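Local coordinates for protein glycerol-3-phosphate dehydrogenase [NAD(+)] 1 (Saccharomyces cerevisiae, PDB 4FGW) that reduces dihydroxyacetone phosphate with NADH to glycerol 3-phosphate, and so drives the glycerol accumulation that protects yeast under hyperosmotic stress, at residues Gln175-Asn183 / Ser194-Lys204. Residues are numbered along the deposited sequence; the frame is centred on the assembly and turned at random.
Sequences QCGALSGAN and SETTVAYHIPK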
ATOM      1  N   GLN A 175      -4.876  -6.268 -31.867  1.00 77.54           N
ATOM      2  CA  GLN A 175      -5.166  -6.462 -30.435  1.00 73.64           C
ATOM      3  C   GLN A 175      -3.996  -5.896 -29.632  1.00 73.03           C
ATOM      4  O   GLN A 175      -2.843  -6.071 -30.034  1.00 72.06           O
ATOM      5  CB  GLN A 175      -5.405  -7.945 -30.095  1.00 75.28           C
ATOM      6  CG  GLN A 175      -6.026  -8.184 -28.708  1.00 81.17           C
ATOM      7  CD  GLN A 175      -7.505  -7.856 -28.579  1.00 98.84           C
ATOM      8  OE1 GLN A 175      -8.198  -7.490 -29.544  1.00 97.45           O
ATOM      9  NE2 GLN A 175      -8.038  -8.036 -27.373  1.00 82.82           N
ATOM     10  N   CYS A 176      -4.291  -5.165 -28.544  1.00 66.93           N
ATOM     11  CA  CYS A 176      -3.248  -4.508 -27.761  1.00 63.31           C
ATOM     12  C   CYS A 176      -3.493  -4.494 -26.265  1.00 64.52           C
ATOM     13  O   CYS A 176      -4.502  -3.957 -25.803  1.00 64.64           O
ATOM     14  CB  CYS A 176      -2.968  -3.105 -28.301  1.00 63.94           C
ATOM     15  SG  CYS A 176      -1.591  -2.255 -27.497  1.00 64.20           S
ATOM     16  N   GLY A 177      -2.545  -5.067 -25.532  1.00 58.73           N
ATOM     17  CA  GLY A 177      -2.557  -5.099 -24.078  1.00 56.15           C
ATOM     18  C   GLY A 177      -1.615  -4.070 -23.488  1.00 59.39           C
ATOM     19  O   GLY A 177      -1.112  -3.200 -24.207  1.00 60.44           O
ATOM     20  N   ALA A 178      -1.360  -4.153 -22.176  1.00 54.28           N
ATOM     21  CA  ALA A 178      -0.469  -3.203 -21.505  1.00 51.52           C
ATOM     22  C   ALA A 178       0.512  -3.859 -20.538  1.00 50.81           C
ATOM     23  O   ALA A 178       0.267  -4.966 -20.073  1.00 49.55           O
ATOM     24  CB  ALA A 178      -1.277  -2.124 -20.799  1.00 51.66           C
ATOM     25  N   LEU A 179       1.654  -3.192 -20.298  1.00 46.02           N
ATOM     26  CA  LEU A 179       2.700  -3.590 -19.358  1.00 43.93           C
ATOM     27  C   LEU A 179       2.936  -2.384 -18.441  1.00 47.44           C
ATOM     28  O   LEU A 179       3.277  -1.302 -18.926  1.00 45.78           O
ATOM     29  CB  LEU A 179       4.003  -3.996 -20.087  1.00 44.40           C
ATOM     30  CG  LEU A 179       5.154  -4.550 -19.221  1.00 46.56           C
ATOM     31  CD1 LEU A 179       5.951  -5.575 -19.966  1.00 47.16           C
ATOM     32  CD2 LEU A 179       6.088  -3.429 -18.724  1.00 47.13           C
ATOM     33  N   SER A 180       2.712  -2.569 -17.120  1.00 45.15           N
ATOM     34  CA  SER A 180       2.887  -1.521 -16.099  1.00 43.65           C
ATOM     35  C   SER A 180       3.124  -2.131 -14.716  1.00 45.33           C
ATOM     36  O   SER A 180       2.522  -3.135 -14.372  1.00 44.92           O
ATOM     37  CB  SER A 180       1.671  -0.596 -16.073  1.00 46.88           C
ATOM     38  OG  SER A 180       1.924   0.626 -15.401  1.00 52.41           O
ATOM     39  N   GLY A 181       4.001  -1.519 -13.938  1.00 41.29           N
ATOM     40  CA  GLY A 181       4.305  -1.976 -12.585  1.00 38.77           C
ATOM     41  C   GLY A 181       5.181  -1.005 -11.829  1.00 40.33           C
ATOM     42  O   GLY A 181       5.556   0.034 -12.370  1.00 38.97           O
ATOM     43  N   ALA A 182       5.489  -1.318 -10.557  1.00 37.43           N
ATOM     44  CA  ALA A 182       6.384  -0.506  -9.731  1.00 36.40           C
ATOM     45  C   ALA A 182       7.832  -0.810 -10.194  1.00 42.69           C
ATOM     46  O   ALA A 182       8.503  -1.725  -9.701  1.00 42.49           O
ATOM     47  CB  ALA A 182       6.191  -0.849  -8.262  1.00 35.97           C
ATOM     48  N   ASN A 183       8.272  -0.066 -11.206  1.00 42.01           N
ATOM     49  CA  ASN A 183       9.583  -0.250 -11.813  1.00 43.46           C
ATOM     50  C   ASN A 183      10.112   0.988 -12.515  1.00 47.76           C
ATOM     51  O   ASN A 183       9.345   1.872 -12.873  1.00 47.66           O
ATOM     52  CB  ASN A 183       9.612  -1.492 -12.752  1.00 46.75           C
ATOM     53  CG  ASN A 183       8.490  -1.570 -13.745  1.00 53.24           C
ATOM     54  OD1 ASN A 183       8.352  -0.743 -14.644  1.00 50.80           O
ATOM     55  ND2 ASN A 183       7.680  -2.586 -13.613  1.00 42.93           N
ATOM     56  N   SER A 194      12.550  -6.247  -9.236  1.00 39.59           N
ATOM     57  CA  SER A 194      11.280  -5.532  -9.225  1.00 37.89           C
ATOM     58  C   SER A 194      10.235  -6.414  -9.918  1.00 44.40           C
ATOM     59  O   SER A 194      10.544  -7.539 -10.332  1.00 45.70           O
ATOM     60  CB  SER A 194      11.390  -4.160  -9.898  1.00 40.35           C
ATOM     61  OG  SER A 194      11.734  -4.241 -11.272  1.00 48.55           O
ATOM     62  N   GLU A 195       8.990  -5.917 -10.008  1.00 40.50           N
ATOM     63  CA  GLU A 195       7.895  -6.640 -10.630  1.00 39.53           C
ATOM     64  C   GLU A 195       7.197  -5.780 -11.667  1.00 42.54           C
ATOM     65  O   GLU A 195       7.368  -4.553 -11.698  1.00 40.36           O
ATOM     66  CB  GLU A 195       6.855  -7.058  -9.575  1.00 39.69           C
ATOM     67  CG  GLU A 195       7.352  -7.968  -8.464  1.00 45.05           C
ATOM     68  CD  GLU A 195       6.265  -8.372  -7.486  1.00 51.78           C
ATOM     69  OE1 GLU A 195       6.162  -9.579  -7.179  1.00 57.95           O
ATOM     70  OE2 GLU A 195       5.497  -7.487  -7.051  1.00 45.79           O
ATOM     71  N   THR A 196       6.360  -6.437 -12.487  1.00 40.22           N
ATOM     72  CA  THR A 196       5.469  -5.795 -13.442  1.00 40.27           C
ATOM     73  C   THR A 196       4.225  -6.636 -13.662  1.00 43.46           C
ATOM     74  O   THR A 196       4.251  -7.862 -13.494  1.00 41.61           O
ATOM     75  CB  THR A 196       6.167  -5.374 -14.761  1.00 46.80           C
ATOM     76  OG1 THR A 196       5.471  -4.249 -15.285  1.00 44.24           O
ATOM     77  CG2 THR A 196       6.189  -6.485 -15.822  1.00 46.84           C
ATOM     78  N   THR A 197       3.144  -5.957 -14.068  1.00 40.89           N
ATOM     79  CA  THR A 197       1.902  -6.590 -14.475  1.00 41.30           C
ATOM     80  C   THR A 197       1.855  -6.446 -15.995  1.00 46.42           C
ATOM     81  O   THR A 197       2.242  -5.404 -16.538  1.00 44.29           O
ATOM     82  CB  THR A 197       0.668  -5.907 -13.868  1.00 44.35           C
ATOM     83  OG1 THR A 197       0.927  -5.463 -12.540  1.00 42.09           O
ATOM     84  CG2 THR A 197      -0.555  -6.800 -13.906  1.00 41.96           C
ATOM     85  N   VAL A 198       1.417  -7.520 -16.667  1.00 45.53           N
ATOM     86  CA  VAL A 198       1.154  -7.557 -18.093  1.00 47.50           C
ATOM     87  C   VAL A 198      -0.335  -7.895 -18.199  1.00 53.42           C
ATOM     88  O   VAL A 198      -0.778  -8.907 -17.651  1.00 53.42           O
ATOM     89  CB  VAL A 198       2.049  -8.539 -18.903  1.00 52.22           C
ATOM     90  CG1 VAL A 198       1.667  -8.522 -20.387  1.00 54.21           C
ATOM     91  CG2 VAL A 198       3.525  -8.201 -18.741  1.00 50.72           C
ATOM     92  N   ALA A 199      -1.112  -7.021 -18.857  1.00 51.19           N
ATOM     93  CA  ALA A 199      -2.546  -7.233 -19.051  1.00 52.13           C
ATOM     94  C   ALA A 199      -2.870  -7.373 -20.519  1.00 60.34           C
ATOM     95  O   ALA A 199      -2.363  -6.609 -21.336  1.00 60.96           O
ATOM     96  CB  ALA A 199      -3.342  -6.108 -18.431  1.00 51.47           C
ATOM     97  N   TYR A 200      -3.699  -8.364 -20.863  1.00 59.74           N
ATOM     98  CA  TYR A 200      -4.085  -8.639 -22.250  1.00 62.30           C
ATOM     99  C   TYR A 200      -5.377  -9.445 -22.283  1.00 69.09           C
ATOM    100  O   TYR A 200      -5.480 -10.488 -21.629  1.00 67.56           O
ATOM    101  CB  TYR A 200      -2.947  -9.406 -22.957  1.00 63.40           C
ATOM    102  CG  TYR A 200      -3.181  -9.761 -24.407  1.00 67.69           C
ATOM    103  CD1 TYR A 200      -2.877  -8.858 -25.423  1.00 70.22           C
ATOM    104  CD2 TYR A 200      -3.609 -11.034 -24.773  1.00 70.76           C
ATOM    105  CE1 TYR A 200      -3.054  -9.194 -26.764  1.00 74.07           C
ATOM    106  CE2 TYR A 200      -3.787 -11.382 -26.111  1.00 74.63           C
ATOM    107  CZ  TYR A 200      -3.512 -10.457 -27.104  1.00 81.78           C
ATOM    108  OH  TYR A 200      -3.692 -10.800 -28.423  1.00 85.12           O
ATOM    109  N   HIS A 201      -6.367  -8.948 -23.030  1.00 69.32           N
ATOM    110  CA  HIS A 201      -7.631  -9.651 -23.222  1.00 72.63           C
ATOM    111  C   HIS A 201      -7.431 -10.542 -24.431  1.00 79.03           C
ATOM    112  O   HIS A 201      -7.087 -10.038 -25.507  1.00 79.67           O
ATOM    113  CB  HIS A 201      -8.798  -8.677 -23.484  1.00 75.60           C
ATOM    114  CG  HIS A 201      -9.204  -7.875 -22.287  1.00 77.47           C
ATOM    115  ND1 HIS A 201      -8.986  -6.507 -22.226  1.00 78.07           N
ATOM    116  CD2 HIS A 201      -9.806  -8.273 -21.140  1.00 79.18           C
ATOM    117  CE1 HIS A 201      -9.460  -6.118 -21.053  1.00 76.43           C
ATOM    118  NE2 HIS A 201      -9.957  -7.147 -20.360  1.00 77.33           N
ATOM    119  N   ILE A 202      -7.596 -11.865 -24.249  1.00 76.64           N
ATOM    120  CA  ILE A 202      -7.479 -12.828 -25.343  1.00 79.64           C
ATOM    121  C   ILE A 202      -8.616 -12.500 -26.325  1.00 88.12           C
ATOM    122  O   ILE A 202      -9.767 -12.395 -25.893  1.00 88.87           O
ATOM    123  CB  ILE A 202      -7.492 -14.299 -24.829  1.00 83.35           C
ATOM    124  CG1 ILE A 202      -6.168 -14.645 -24.127  1.00 79.79           C
ATOM    125  CG2 ILE A 202      -7.772 -15.300 -25.961  1.00 88.26           C
ATOM    126  CD1 ILE A 202      -6.337 -15.008 -22.736  1.00 87.99           C
ATOM    127  N   PRO A 203      -8.301 -12.226 -27.614  1.00 87.51           N
ATOM    128  CA  PRO A 203      -9.361 -11.832 -28.557  1.00 91.42           C
ATOM    129  C   PRO A 203     -10.184 -12.981 -29.139  1.00101.29           C
ATOM    130  O   PRO A 203      -9.887 -14.154 -28.908  1.00101.52           O
ATOM    131  CB  PRO A 203      -8.593 -11.069 -29.641  1.00 93.17           C
ATOM    132  CG  PRO A 203      -7.244 -11.680 -29.642  1.00 95.67           C
ATOM    133  CD  PRO A 203      -6.977 -12.249 -28.273  1.00 88.10           C
ATOM    134  N   LYS A 204     -11.230 -12.623 -29.900  1.00102.72           N
ATOM    135  CA  LYS A 204     -12.133 -13.538 -30.603  1.00108.25           C
ATOM    136  C   LYS A 204     -11.415 -14.192 -31.793  1.00115.73           C
ATOM    137  O   LYS A 204     -11.716 -15.334 -32.150  1.00118.77           O
ATOM    138  CB  LYS A 204     -13.406 -12.796 -31.063  1.00114.35           C
ATOM    139  CG  LYS A 204     -13.164 -11.394 -31.660  1.00130.71           C
ATOM    140  CD  LYS A 204     -13.924 -10.272 -30.922  1.00139.06           C
ATOM    141  CE  LYS A 204     -13.336  -9.853 -29.584  1.00141.75           C
ATOM    142  NZ  LYS A 204     -12.090  -9.049 -29.728  1.00143.19           N
TER
HETATM  143  O   HOH W   1       8.286  -3.754  -8.062  1.00 35.55           O
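L179 and V198 stand side by side on one face of the sheet, as a non-hydrogen-bonded pair, where strands 175-180 and 194-199 run antiparallel inside the mixed sheet of the Rossmann-type NAD domain. L179, whose CG points away from its backbone N, sets CD1 3.8 Å from V198 CG2 and turns CD2 to OG1 of T196; F222 of helix 215-222 packs on both L179 and V198, so branched aliphatic residues suit this sheet face. The flanking pairs, A178 with A199 and S180 with T197, are each closed by two backbone hydrogen bonds, and their small side chains occupy the other face. There S180 lies beside K152, a probable substrate-binding residue.

Beyond the pairing, side-chain amides extend the grip at both ends, offering N-H donors to opposing carbonyls. Q175, its chain bent at chi2 (75°), is long enough to run past P203, whose CB lies 3.6 Å from the amide carbon CD, and passes obliquely by Y200, amide and phenol ring standing 84° apart. NE2 then donates to H201 O at 2.9 Å, a bent bond (139° at the hydrogen). Within strand 175-180, next to the A178-A199 pair, G177 N lies at the edge of the Y200 ring, near its plane, and G177 CA comes 3.1 Å from A199 O; with no side chain, glycine fits this close approach.

At the other end, a water bridges A182 O and E195 N, while the E195 carboxylate forms a salt bridge with R270 of the second subunit. N183, beside the probable NAD-binding W45, directs ND2 to two acceptors: weakly to T196 OG1, and firmly to E195 O, 2.8 Å away and nearly in the amide plane.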